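Nrps/pks (Streptomyces albus, PDB 4OPF) is a ketosynthase domain of an "AT-less" type I polyketide synthase and probably receives the growing acyl chain as a thioester during assembly of oxazolomycin. Local coordinates at residues R272-R277 and S394-G399; T154-A159 and A163-H168. All coordinates share one frame; numbering follows the deposited sequence.

Overall arrangement
Both contacts are buried and largely apolar, with no hydrogen bond between their paired segments, yet they lie in different layers of the ketosynthase. Contact 1 packs helix 268-282 on strand 390-396, joining segments 117 residues apart in sequence; contact 2 closes a short turn between strand 153-156 and helix 162-175. Contact 1 turns on an aromatic ring met by valine and selenomethionine, contact 2 on valine methyls, an alanine and a threonine hydroxyl. Their centres are about 14 Å apart, and they touch, among other places, where Ala397 CB packs on Thr158 O at 3.5 Å and Ser395 on Leu164. Each also reaches the second subunit, contact 1 through Arg277 and contact 2 through residues including His168.

Contact 1. Residues R272-R277 and S394-G399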
loop_
_atom_site.group_PDB
_atom_site.type_symbol
_atom_site.label_atom_id
_atom_site.label_comp_id
_atom_site.label_asym_id
_atom_site.label_seq_id
_atom_site.Cartn_x
_atom_site.Cartn_y
_atom_site.Cartn_z
ATOM N N ARG A 272 10.119 2.314 -19.782
ATOM C CA ARG A 272 10.305 3.709 -20.140
ATOM C C ARG A 272 9.384 4.617 -19.340
ATOM O O ARG A 272 9.836 5.593 -18.778
ATOM C CB ARG A 272 10.096 3.940 -21.626
ATOM C CG ARG A 272 11.142 3.289 -22.512
ATOM C CD ARG A 272 10.981 3.636 -24.007
ATOM N NE ARG A 272 9.886 2.971 -24.673
ATOM C CZ ARG A 272 9.939 1.774 -25.252
ATOM N NH1 ARG A 272 8.865 1.256 -25.828
ATOM N NH2 ARG A 272 11.047 1.056 -25.266
ATOM N N GLY A 273 8.107 4.272 -19.262
ATOM C CA GLY A 273 7.135 5.117 -18.622
ATOM C C GLY A 273 7.428 5.348 -17.134
ATOM O O GLY A 273 7.296 6.447 -16.643
ATOM N N VAL A 274 7.827 4.305 -16.402
ATOM C CA VAL A 274 8.020 4.461 -14.966
ATOM C C VAL A 274 9.246 5.326 -14.733
ATOM O O VAL A 274 9.281 6.157 -13.818
ATOM C CB VAL A 274 8.108 3.123 -14.238
ATOM C CG1 VAL A 274 9.483 2.486 -14.387
ATOM C CG2 VAL A 274 7.820 3.344 -12.795
HETATM N N MSE A 275 10.237 5.191 -15.588
HETATM C CA MSE A 275 11.440 6.021 -15.408
HETATM C C MSE A 275 11.142 7.468 -15.781
HETATM O O MSE A 275 11.531 8.377 -15.050
HETATM C CB MSE A 275 12.627 5.532 -16.219
HETATM C CG MSE A 275 13.110 4.140 -15.780
HETATM SE SE MSE A 275 14.834 3.667 -16.637
HETATM C CE MSE A 275 14.099 3.097 -18.318
ATOM N N ALA A 276 10.471 7.695 -16.901
ATOM C CA ALA A 276 10.081 9.059 -17.276
ATOM C C ALA A 276 9.177 9.713 -16.252
ATOM O O ALA A 276 9.312 10.895 -15.959
ATOM C CB ALA A 276 9.405 9.058 -18.654
ATOM N N ARG A 277 8.260 8.960 -15.647
ATOM C CA ARG A 277 7.434 9.507 -14.584
ATOM C C ARG A 277 8.216 9.902 -13.352
ATOM O O ARG A 277 7.967 10.956 -12.742
ATOM C CB ARG A 277 6.313 8.496 -14.244
ATOM C CG ARG A 277 5.354 8.923 -13.158
ATOM C CD ARG A 277 4.467 10.138 -13.554
ATOM N NE ARG A 277 3.707 10.526 -12.352
ATOM C CZ ARG A 277 3.262 11.744 -12.084
ATOM N NH1 ARG A 277 2.628 11.962 -10.932
ATOM N NH2 ARG A 277 3.467 12.737 -12.950
ATOM N N SER A 394 16.245 1.337 -9.984
ATOM C CA SER A 394 15.166 0.684 -10.647
ATOM C C SER A 394 14.912 -0.656 -10.052
ATOM O O SER A 394 15.846 -1.373 -9.700
ATOM C CB SER A 394 15.538 0.436 -12.086
ATOM O OG SER A 394 15.549 1.664 -12.788
ATOM N N SER A 395 13.650 -1.057 -10.052
ATOM C CA SER A 395 13.302 -2.429 -9.772
ATOM C C SER A 395 12.097 -2.851 -10.584
ATOM O O SER A 395 11.034 -2.286 -10.413
ATOM C CB SER A 395 12.999 -2.543 -8.268
ATOM O OG SER A 395 12.832 -3.896 -7.939
ATOM N N PHE A 396 12.262 -3.829 -11.478
ATOM C CA PHE A 396 11.255 -4.237 -12.415
ATOM C C PHE A 396 11.033 -5.716 -12.142
ATOM O O PHE A 396 11.883 -6.530 -12.421
ATOM C CB PHE A 396 11.714 -4.064 -13.829
ATOM C CG PHE A 396 12.227 -2.698 -14.198
ATOM C CD1 PHE A 396 11.760 -1.539 -13.623
ATOM C CD2 PHE A 396 13.160 -2.592 -15.182
ATOM C CE1 PHE A 396 12.211 -0.303 -14.033
ATOM C CE2 PHE A 396 13.628 -1.381 -15.588
ATOM C CZ PHE A 396 13.172 -0.231 -15.024
ATOM N N ALA A 397 9.921 -6.054 -11.518
ATOM C CA ALA A 397 9.653 -7.395 -11.032
ATOM C C ALA A 397 8.933 -8.214 -12.065
ATOM O O ALA A 397 8.102 -7.712 -12.779
ATOM C CB ALA A 397 8.820 -7.294 -9.772
ATOM N N ASP A 398 9.235 -9.506 -12.112
ATOM C CA ASP A 398 8.517 -10.470 -12.963
ATOM C C ASP A 398 6.991 -10.437 -12.832
ATOM O O ASP A 398 6.287 -10.440 -13.855
ATOM C CB ASP A 398 9.044 -11.898 -12.720
ATOM C CG ASP A 398 10.329 -12.190 -13.515
ATOM O OD1 ASP A 398 10.671 -11.407 -14.449
ATOM O OD2 ASP A 398 10.991 -13.204 -13.190
ATOM N N GLY A 399 6.492 -10.368 -11.601
ATOM C CA GLY A 399 5.060 -10.097 -11.357
ATOM C C GLY A 399 4.340 -8.974 -12.142
ATOM O O GLY A 399 3.143 -9.004 -12.270
#
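Val274 and Phe396 meet obliquely, the valine methyl CG1 resting 3.9 Å from ring atom CE1 of the phenylalanine and lying neither squarely over the face nor at the rim. A chi1 of 79° sets CG1 between the backbone N and the carbonyl carbon and leaves this methyl, not CG2, against the ring. Selenomethionine Met275 takes a different path to the same ring: its CG lies at the edge, near the ring plane, 4.4 Å from Phe396 CZ. The end of the ring is therefore met from two directions by successive residues of one helical turn. Farther along the Met275 side chain, SE passes 4.4 Å from Ser394 OG, a loose approach; the hydroxyl has its polar partner in His404 ND1. Strand 401-408 also packs against Val274 and Met275, while Ala309 and Ile310 of helix 300-314 cover the selenomethionine. The short helix and strand axes run at 151°, roughly antiparallel, and come within 10.4 Å of each other. A helix laid on a strand of the large mixed sheet in this way is consistent with an outer helical layer of the five-layered alpha-beta-alpha-beta-alpha thiolase fold.

Contact 2. Residues T154-A159 and A163-H168; sequences TVVDTA and ALVALH
Val156 and Thr158 face Val165 and Ala166 across a strand-turn-helix element, the nucleophile elbow of the thiolase fold. The DTACSS signature of ketosynthases runs from Asp157 through the turn to Ser162 at the start of the helix, and its cysteine, directly after Ala159, is the acyl-carrying nucleophile in relatives. Strand 153-156 lies at the edge of the large sheet within the chain, and the chain then doubles back into helix 162-175, bringing the Val156 and Ala166 CA atoms within 6.4 Å.

At the strand end a single methyl does most of the touching. With CG1 of Val156 anti to the carbonyl carbon (chi1 -66°), CG2 falls between the backbone N and the carbonyl carbon and meets the helix, 4.0 Å from Ala166 CB. The same methyl also lies 3.8 Å from Ala166 N, close to the helix backbone, as the small alanine side chain would allow. Val165 CG1 borders Val156 CG2 at 4.2 Å. The other branch of Val165, CG2, turns to the threonine: Thr158 OG1 meets Val165 CG2 at 3.4 Å, the two side chains slanting across each other, an oxygen-to-methyl contact and not a bond. Val165 thus bridges the strand and the turn with its two methyls.

Around this packing, Thr401 touches both Thr158 and Val165, while Tyr110 of strand 107-112 touches Ala166. On the same helix, His168 NE2 is hydrogen-bonded to Asp178 OD2 of the second subunit, which ties the element to the dimer interface.

The turn has its own polar brace. Ser162 OG is hydrogen-bonded to both Thr158 N and Ala159 O, and Asp157 OD1 forms a salt bridge with Arg114 NH2. That carboxylate oxygen also closes an Asx turn, accepting from Ala159 N at 3.0 Å with an N-H...O angle of 164°.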
loop_
_atom_site.group_PDB
_atom_site.type_symbol
_atom_site.label_atom_id
_atom_site.label_comp_id
_atom_site.label_asym_id
_atom_site.label_seq_id
_atom_site.Cartn_x
_atom_site.Cartn_y
_atom_site.Cartn_z
ATOM N N THR A 154 1.867 -0.773 6.995
ATOM C CA THR A 154 1.522 -1.633 5.874
ATOM C C THR A 154 2.689 -2.434 5.336
ATOM O O THR A 154 3.843 -2.007 5.352
ATOM C CB THR A 154 0.907 -0.816 4.681
ATOM O OG1 THR A 154 1.754 0.235 4.340
ATOM C CG2 THR A 154 -0.417 -0.140 5.053
ATOM N N VAL A 155 2.376 -3.618 4.867
ATOM C CA VAL A 155 3.320 -4.481 4.271
ATOM C C VAL A 155 2.918 -4.666 2.806
ATOM O O VAL A 155 1.741 -4.929 2.527
ATOM C CB VAL A 155 3.282 -5.889 4.899
ATOM C CG1 VAL A 155 4.261 -6.810 4.189
ATOM C CG2 VAL A 155 3.646 -5.848 6.349
ATOM N N VAL A 156 3.911 -4.669 1.918
ATOM C CA VAL A 156 3.687 -4.994 0.521
ATOM C C VAL A 156 4.595 -6.095 0.052
ATOM O O VAL A 156 5.772 -6.144 0.392
ATOM C CB VAL A 156 3.798 -3.762 -0.397
ATOM C CG1 VAL A 156 2.666 -2.810 -0.069
ATOM C CG2 VAL A 156 5.071 -3.023 -0.187
ATOM N N ASP A 157 4.036 -6.988 -0.753
ATOM C CA ASP A 157 4.870 -7.981 -1.434
ATOM C C ASP A 157 4.692 -7.928 -2.981
ATOM O O ASP A 157 3.678 -8.354 -3.499
ATOM C CB ASP A 157 4.581 -9.377 -0.915
ATOM C CG ASP A 157 5.378 -10.449 -1.661
ATOM O OD1 ASP A 157 6.272 -10.153 -2.543
ATOM O OD2 ASP A 157 5.114 -11.607 -1.293
ATOM N N THR A 158 5.651 -7.305 -3.666
ATOM C CA THR A 158 5.662 -7.247 -5.131
ATOM C C THR A 158 7.027 -7.739 -5.557
ATOM O O THR A 158 7.635 -7.214 -6.489
ATOM C CB THR A 158 5.421 -5.817 -5.677
ATOM O OG1 THR A 158 6.318 -4.902 -5.071
ATOM C CG2 THR A 158 4.005 -5.318 -5.428
ATOM N N ALA A 159 7.491 -8.782 -4.874
ATOM C CA ALA A 159 8.764 -9.459 -5.171
ATOM C C ALA A 159 9.908 -8.475 -5.076
ATOM O O ALA A 159 9.996 -7.733 -4.060
ATOM C CB ALA A 159 8.697 -10.186 -6.523
ATOM N N ALA A 163 10.355 -3.205 -1.754
ATOM C CA ALA A 163 10.863 -2.085 -0.945
ATOM C C ALA A 163 10.714 -0.718 -1.610
ATOM O O ALA A 163 10.487 0.288 -0.921
ATOM C CB ALA A 163 12.322 -2.302 -0.548
ATOM N N LEU A 164 10.858 -0.662 -2.935
ATOM C CA LEU A 164 10.543 0.546 -3.680
ATOM C C LEU A 164 9.066 0.856 -3.707
ATOM O O LEU A 164 8.664 2.046 -3.656
ATOM C CB LEU A 164 11.076 0.497 -5.114
ATOM C CG LEU A 164 12.587 0.471 -5.295
ATOM C CD1 LEU A 164 12.958 0.749 -6.741
ATOM C CD2 LEU A 164 13.184 1.588 -4.511
ATOM N N VAL A 165 8.225 -0.156 -3.753
ATOM C CA VAL A 165 6.789 0.115 -3.652
ATOM C C VAL A 165 6.449 0.635 -2.271
ATOM O O VAL A 165 5.659 1.578 -2.108
ATOM C CB VAL A 165 5.984 -1.148 -3.998
ATOM C CG1 VAL A 165 4.520 -0.948 -3.760
ATOM C CG2 VAL A 165 6.230 -1.501 -5.453
ATOM N N ALA A 166 7.077 0.050 -1.240
ATOM C CA ALA A 166 6.886 0.575 0.152
ATOM C C ALA A 166 7.382 2.026 0.237
ATOM O O ALA A 166 6.745 2.895 0.811
ATOM C CB ALA A 166 7.672 -0.316 1.162
ATOM N N LEU A 167 8.524 2.301 -0.370
ATOM C CA LEU A 167 9.033 3.699 -0.456
ATOM C C LEU A 167 8.047 4.711 -1.131
ATOM O O LEU A 167 7.858 5.837 -0.686
ATOM C CB LEU A 167 10.418 3.693 -1.159
ATOM C CG LEU A 167 11.103 5.056 -1.219
ATOM C CD1 LEU A 167 11.383 5.582 0.164
ATOM C CD2 LEU A 167 12.425 4.916 -1.970
ATOM N N HIS A 168 7.372 4.255 -2.170
ATOM C CA HIS A 168 6.368 5.017 -2.857
ATOM C C HIS A 168 5.162 5.269 -1.932
ATOM O O HIS A 168 4.650 6.390 -1.904
ATOM C CB HIS A 168 5.955 4.233 -4.081
ATOM C CG HIS A 168 4.925 4.897 -4.915
ATOM N ND1 HIS A 168 3.681 4.351 -5.125
ATOM C CD2 HIS A 168 4.919 6.098 -5.541
ATOM C CE1 HIS A 168 2.972 5.147 -5.901
ATOM N NE2 HIS A 168 3.696 6.225 -6.152
#